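PDB 2DT5: redox-sensing transcriptional repressor Rex from Thermus thermophilus, which probably represses transcription in response to the cellular NADH/NAD(+) redox state, binding DNA through a winged-helix domain and NAD through a Rossmann domain. Local coordinates for residues 44-49 and 53-58; 16-21 and 65-70. The protein carries 1 engineered substitution. All coordinates share one frame; numbering follows the deposited sequence.

Contact 1 (44-49 and 53-58); sequences QVRKDL and GSYGTR. With SO4 (sulfate ion), chain J.
R46 and Y55 meet at one oxygen of a sulfate ion, probably taken up from the crystallisation liquor. R46 NE donates to sulfate O1 at 2.8 Å in a bent bond, with the ion at the edge of the guanidinium and near its plane. Tyrosine suits position 55 because chi1 (-165°) directs its ring toward the helix and its hydroxyl donates to the same oxygen, Y55 OH lying 2.9 Å from O1. The two side chains run alongside each other and point the same way, guanidinium and ring planes 64° apart; R46 CD lies 3.7 Å from Y55 CZ, beside the hydroxyl-bearing end of the ring. S31 OG and the backbone amides of G59 and G61 also hydrogen-bond to the ion.

Over one face of the R46 guanidinium comes R58, poorly ordered, its NH1 3.3 Å from R46 NH1. Two donors cannot bond, but the nearby anion probably eases their like charge. Were R46 an alanine, NE and the methylenes would be gone, and the Y55 hydroxyl would probably be freer to turn and the sulfate less firmly bound.

Helix 42-51, the last helix of the predicted helix-turn-helix region and thus probably the recognition helix, ends in a Schellman motif. G53 is its C-prime residue, and with a positive phi of 77° the place suits a glycine. L49 O accepts S54 N at 2.7 Å, and Y55 N adds a weak bond of 3.1 Å to the same oxygen.

Apolar packing lies behind this turn. L49 CB approaches S54 CB to 4.4 Å, and the leucine, branched and wholly apolar, is buried against Y62, L67 and L71, while S54 OG probably hydrogen-bonds to E70.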
loop_
_atom_site.group_PDB
_atom_site.type_symbol
_atom_site.label_atom_id
_atom_site.label_comp_id
_atom_site.label_asym_id
_atom_site.label_seq_id
_atom_site.Cartn_x
_atom_site.Cartn_y
_atom_site.Cartn_z
ATOM N N GLN B 44 11.640 15.503 -12.635
ATOM C CA GLN B 44 10.271 15.128 -12.313
ATOM C C GLN B 44 9.816 15.918 -11.109
ATOM O O GLN B 44 8.695 16.409 -11.084
ATOM C CB GLN B 44 10.167 13.632 -12.035
ATOM C CG GLN B 44 8.736 13.093 -11.993
ATOM C CD GLN B 44 7.909 13.516 -13.199
ATOM O OE1 GLN B 44 7.229 14.545 -13.172
ATOM N NE2 GLN B 44 7.969 12.728 -14.266
ATOM N N VAL B 45 10.687 16.061 -10.117
ATOM C CA VAL B 45 10.326 16.826 -8.930
ATOM C C VAL B 45 9.952 18.281 -9.289
ATOM O O VAL B 45 8.917 18.788 -8.834
ATOM C CB VAL B 45 11.467 16.821 -7.874
ATOM C CG1 VAL B 45 11.081 17.689 -6.683
ATOM C CG2 VAL B 45 11.724 15.383 -7.392
ATOM N N ARG B 46 10.778 18.937 -10.106
ATOM C CA ARG B 46 10.511 20.313 -10.517
ATOM C C ARG B 46 9.225 20.405 -11.328
ATOM O O ARG B 46 8.424 21.310 -11.120
ATOM C CB ARG B 46 11.650 20.887 -11.365
ATOM C CG ARG B 46 12.935 21.095 -10.623
ATOM C CD ARG B 46 13.885 21.983 -11.405
ATOM N NE ARG B 46 15.262 21.648 -11.075
ATOM C CZ ARG B 46 15.964 20.737 -11.729
ATOM N NH1 ARG B 46 15.415 20.089 -12.749
ATOM N NH2 ARG B 46 17.205 20.460 -11.354
ATOM N N LYS B 47 9.040 19.484 -12.266
ATOM C CA LYS B 47 7.836 19.491 -13.083
ATOM C C LYS B 47 6.600 19.351 -12.175
ATOM O O LYS B 47 5.622 20.086 -12.325
ATOM C CB LYS B 47 7.892 18.355 -14.111
ATOM C CG LYS B 47 6.599 18.164 -14.899
ATOM C CD LYS B 47 6.726 17.046 -15.929
ATOM C CE LYS B 47 5.423 16.848 -16.707
ATOM N NZ LYS B 47 5.587 15.934 -17.881
ATOM N N ASP B 48 6.655 18.434 -11.214
ATOM C CA ASP B 48 5.529 18.227 -10.302
ATOM C C ASP B 48 5.226 19.436 -9.423
ATOM O O ASP B 48 4.072 19.888 -9.338
ATOM C CB ASP B 48 5.775 17.038 -9.370
ATOM C CG ASP B 48 5.616 15.697 -10.055
ATOM O OD1 ASP B 48 5.081 15.644 -11.187
ATOM O OD2 ASP B 48 6.027 14.683 -9.435
ATOM N N LEU B 49 6.253 19.952 -8.761
ATOM C CA LEU B 49 6.054 21.084 -7.861
ATOM C C LEU B 49 5.747 22.400 -8.586
ATOM O O LEU B 49 5.138 23.302 -8.012
ATOM C CB LEU B 49 7.259 21.220 -6.927
ATOM C CG LEU B 49 7.478 19.953 -6.083
ATOM C CD1 LEU B 49 8.642 20.156 -5.137
ATOM C CD2 LEU B 49 6.207 19.616 -5.294
ATOM N N GLY B 53 2.247 24.671 -8.235
ATOM C CA GLY B 53 2.565 25.986 -7.714
ATOM C C GLY B 53 3.560 26.124 -6.552
ATOM O O GLY B 53 3.663 27.204 -5.991
ATOM N N SER B 54 4.309 25.086 -6.183
ATOM C CA SER B 54 5.266 25.238 -5.083
ATOM C C SER B 54 6.698 25.512 -5.541
ATOM O O SER B 54 7.614 25.620 -4.717
ATOM C CB SER B 54 5.260 24.002 -4.197
ATOM O OG SER B 54 4.096 23.961 -3.395
ATOM N N TYR B 55 6.903 25.632 -6.845
ATOM C CA TYR B 55 8.243 25.897 -7.337
ATOM C C TYR B 55 8.547 27.401 -7.329
ATOM O O TYR B 55 7.677 28.221 -7.633
ATOM C CB TYR B 55 8.412 25.305 -8.744
ATOM C CG TYR B 55 9.853 25.223 -9.176
ATOM C CD1 TYR B 55 10.819 24.681 -8.324
ATOM C CD2 TYR B 55 10.263 25.709 -10.419
ATOM C CE1 TYR B 55 12.159 24.629 -8.692
ATOM C CE2 TYR B 55 11.601 25.660 -10.803
ATOM C CZ TYR B 55 12.546 25.121 -9.928
ATOM O OH TYR B 55 13.877 25.103 -10.273
ATOM N N GLY B 56 9.777 27.761 -6.965
ATOM C CA GLY B 56 10.148 29.168 -6.936
ATOM C C GLY B 56 10.844 29.585 -8.220
ATOM O O GLY B 56 10.234 30.158 -9.126
ATOM N N THR B 57 12.136 29.293 -8.296
ATOM C CA THR B 57 12.937 29.623 -9.468
ATOM C C THR B 57 14.106 28.648 -9.548
ATOM O O THR B 57 14.558 28.119 -8.529
ATOM C CB THR B 57 13.486 31.069 -9.383
ATOM O OG1 THR B 57 12.396 31.986 -9.210
ATOM C CG2 THR B 57 14.250 31.429 -10.653
ATOM N N ARG B 58 14.590 28.410 -10.762
ATOM C CA ARG B 58 15.705 27.498 -10.978
ATOM C C ARG B 58 16.882 27.761 -10.027
ATOM O O ARG B 58 17.550 28.794 -10.123
ATOM C CB ARG B 58 16.177 27.607 -12.431
ATOM C CG ARG B 58 15.143 27.201 -13.481
ATOM C CD ARG B 58 15.034 25.682 -13.623
ATOM N NE ARG B 58 16.337 25.051 -13.854
ATOM C CZ ARG B 58 16.508 23.779 -14.209
ATOM N NH1 ARG B 58 15.458 22.987 -14.384
ATOM N NH2 ARG B 58 17.730 23.296 -14.383
HETATM S S SO4 J . 15.970 23.485 -7.728
HETATM O O1 SO4 J . 14.898 22.967 -8.599
HETATM O O2 SO4 J . 15.753 24.923 -7.517
HETATM O O3 SO4 J . 15.952 22.814 -6.408
HETATM O O4 SO4 J . 17.270 23.243 -8.380
#

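Contact 2 (16-21 and 65-70); sequences RILEEL and PVLKRE
L18 and L67 form the apolar centre of this contact between two helices. The short segments 16-21 and 65-70 run roughly antiparallel, at 144° between their N-to-C directions, and their axes come no closer than 9.7 Å, a spacing that leucines can bridge.

At the start of the first segment R16 makes no contact with 65-70 but acts on a residue that does. Its NH1 makes a salt bridge with E19, one helical turn on, 3.2 Å from OE2; the hydrogen bonds within it are weak, and the carboxylate lies at the edge of the guanidinium and in its plane. Arginine suits this place because its long chain can reach along the helix surface.

L18 points toward the other helix and supplies the closest approach. Its CD1 methyl comes to 3.6 Å from L67 CG and also rests 3.9 Å from the backbone N of K68, so that it reaches the surface of the helix itself. The two leucine side chains cross at about a right angle. In L67, chi1 (-179°) swings CG out toward L18, and chi2 (54°) then lays CD2 3.8 Å from L18 CD1.

E19 follows at the margin, where glutamate suits, its methylenes touching K68 and its carboxylate reaching R16. Its CG lies 4.4 Å from K68 CD, while the charged ends stay apart: E19 OE2 and K68 NZ are 6.2 Å from each other. The lysine instead bends at chi3 and forms its salt bridge with E22, farther along helix 7-23.

Helix 31-37 borders the same core, with L34 against both L21 and L67, and T29 of strand 28-29 packs on L18 and L21, so helices 7-23 and 64-75 meet beside the small two-stranded sheet of the winged-helix domain.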
loop_
_atom_site.group_PDB
_atom_site.type_symbol
_atom_site.label_atom_id
_atom_site.label_comp_id
_atom_site.label_asym_id
_atom_site.label_seq_id
_atom_site.Cartn_x
_atom_site.Cartn_y
_atom_site.Cartn_z
ATOM N N ARG B 16 6.298 12.794 2.881
ATOM C CA ARG B 16 6.900 11.892 3.885
ATOM C C ARG B 16 8.361 12.290 4.046
ATOM O O ARG B 16 8.836 12.482 5.157
ATOM C CB ARG B 16 6.838 10.409 3.445
ATOM C CG ARG B 16 5.430 9.855 3.286
ATOM C CD ARG B 16 4.512 10.441 4.345
ATOM N NE ARG B 16 3.122 10.044 4.152
ATOM C CZ ARG B 16 2.087 10.648 4.729
ATOM N NH1 ARG B 16 2.277 11.689 5.536
ATOM N NH2 ARG B 16 0.862 10.195 4.511
ATOM N N ILE B 17 9.050 12.410 2.916
ATOM C CA ILE B 17 10.454 12.801 2.887
ATOM C C ILE B 17 10.670 14.123 3.626
ATOM O O ILE B 17 11.567 14.237 4.460
ATOM C CB ILE B 17 10.921 12.961 1.452
ATOM C CG1 ILE B 17 10.915 11.594 0.760
ATOM C CG2 ILE B 17 12.297 13.607 1.414
ATOM C CD1 ILE B 17 11.162 11.670 -0.723
ATOM N N LEU B 18 9.845 15.118 3.312
ATOM C CA LEU B 18 9.937 16.428 3.947
ATOM C C LEU B 18 9.688 16.344 5.448
ATOM O O LEU B 18 10.295 17.088 6.223
ATOM C CB LEU B 18 8.922 17.410 3.325
ATOM C CG LEU B 18 9.159 17.898 1.889
ATOM C CD1 LEU B 18 7.893 18.584 1.354
ATOM C CD2 LEU B 18 10.364 18.850 1.868
ATOM N N GLU B 19 8.778 15.457 5.852
ATOM C CA GLU B 19 8.466 15.283 7.264
ATOM C C GLU B 19 9.705 14.754 7.969
ATOM O O GLU B 19 9.987 15.139 9.104
ATOM C CB GLU B 19 7.322 14.278 7.465
ATOM C CG GLU B 19 5.976 14.685 6.881
ATOM C CD GLU B 19 4.945 13.556 6.954
ATOM O OE1 GLU B 19 5.263 12.420 6.531
ATOM O OE2 GLU B 19 3.814 13.804 7.428
ATOM N N GLU B 20 10.442 13.868 7.296
ATOM C CA GLU B 20 11.643 13.306 7.902
ATOM C C GLU B 20 12.837 14.246 7.770
ATOM O O GLU B 20 13.688 14.286 8.650
ATOM C CB GLU B 20 11.954 11.901 7.343
ATOM C CG GLU B 20 11.764 11.694 5.843
ATOM C CD GLU B 20 11.921 10.216 5.421
ATOM O OE1 GLU B 20 11.200 9.353 5.977
ATOM O OE2 GLU B 20 12.760 9.921 4.530
ATOM N N LEU B 21 12.901 15.010 6.685
ATOM C CA LEU B 21 13.982 15.970 6.538
ATOM C C LEU B 21 13.797 16.984 7.664
ATOM O O LEU B 21 14.761 17.421 8.289
ATOM C CB LEU B 21 13.905 16.685 5.190
ATOM C CG LEU B 21 14.528 15.973 3.990
ATOM C CD1 LEU B 21 14.308 16.792 2.737
ATOM C CD2 LEU B 21 16.018 15.792 4.231
ATOM N N PRO B 65 9.866 23.545 5.660
ATOM C CA PRO B 65 8.560 23.809 6.270
ATOM C C PRO B 65 7.545 24.498 5.365
ATOM O O PRO B 65 6.341 24.298 5.525
ATOM C CB PRO B 65 8.904 24.649 7.502
ATOM C CG PRO B 65 10.185 25.340 7.104
ATOM C CD PRO B 65 10.944 24.254 6.372
ATOM N N VAL B 66 8.026 25.316 4.428
ATOM C CA VAL B 66 7.135 26.029 3.510
ATOM C C VAL B 66 6.484 25.017 2.577
ATOM O O VAL B 66 5.254 24.910 2.512
ATOM C CB VAL B 66 7.900 27.070 2.658
ATOM C CG1 VAL B 66 6.984 27.623 1.538
ATOM C CG2 VAL B 66 8.376 28.205 3.551
ATOM N N LEU B 67 7.325 24.268 1.879
ATOM C CA LEU B 67 6.850 23.258 0.961
ATOM C C LEU B 67 5.942 22.234 1.663
ATOM O O LEU B 67 4.892 21.866 1.140
ATOM C CB LEU B 67 8.039 22.567 0.298
ATOM C CG LEU B 67 7.650 21.497 -0.719
ATOM C CD1 LEU B 67 6.700 22.095 -1.739
ATOM C CD2 LEU B 67 8.886 20.964 -1.401
ATOM N N LYS B 68 6.316 21.793 2.859
ATOM C CA LYS B 68 5.478 20.815 3.549
ATOM C C LYS B 68 4.065 21.348 3.772
ATOM O O LYS B 68 3.087 20.625 3.595
ATOM C CB LYS B 68 6.086 20.405 4.894
ATOM C CG LYS B 68 5.148 19.549 5.737
ATOM C CD LYS B 68 5.786 19.118 7.054
ATOM C CE LYS B 68 5.061 19.739 8.230
ATOM N NZ LYS B 68 5.656 19.337 9.532
ATOM N N ARG B 69 3.956 22.605 4.184
ATOM C CA ARG B 69 2.644 23.199 4.407
ATOM C C ARG B 69 1.878 23.269 3.083
ATOM O O ARG B 69 0.663 23.048 3.037
ATOM C CB ARG B 69 2.794 24.604 4.995
ATOM C CG ARG B 69 1.483 25.269 5.340
ATOM C CD ARG B 69 1.693 26.592 6.087
ATOM N NE ARG B 69 0.432 27.137 6.599
ATOM C CZ ARG B 69 0.324 28.254 7.320
ATOM N NH1 ARG B 69 1.405 28.966 7.625
ATOM N NH2 ARG B 69 -0.869 28.658 7.744
ATOM N N GLU B 70 2.591 23.568 2.005
ATOM C CA GLU B 70 1.955 23.656 0.690
ATOM C C GLU B 70 1.436 22.312 0.208
ATOM O O GLU B 70 0.294 22.207 -0.252
ATOM C CB GLU B 70 2.929 24.242 -0.331
ATOM C CG GLU B 70 3.323 25.682 0.021
ATOM C CD GLU B 70 4.318 26.293 -0.953
ATOM O OE1 GLU B 70 4.989 25.534 -1.680
ATOM O OE2 GLU B 70 4.440 27.535 -0.976
#

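In the fold
From the N terminus the chain first passes through helix 7-23, whose residues 16-21 wait for their partner until helix 64-75, so contact 2 closes a long loop of 43 residues. Nested within that loop, contact 1 closes a much shorter one, between helix 42-51 and the segment leading on to strand 62-63. The centres lie about 14 Å apart, and the contacts touch directly, through S54 and L49 of contact 1 against helix 64-75. That helix thus joins the two, meeting the N-terminal helix in contact 2 and the end of helix 42-51 in contact 1.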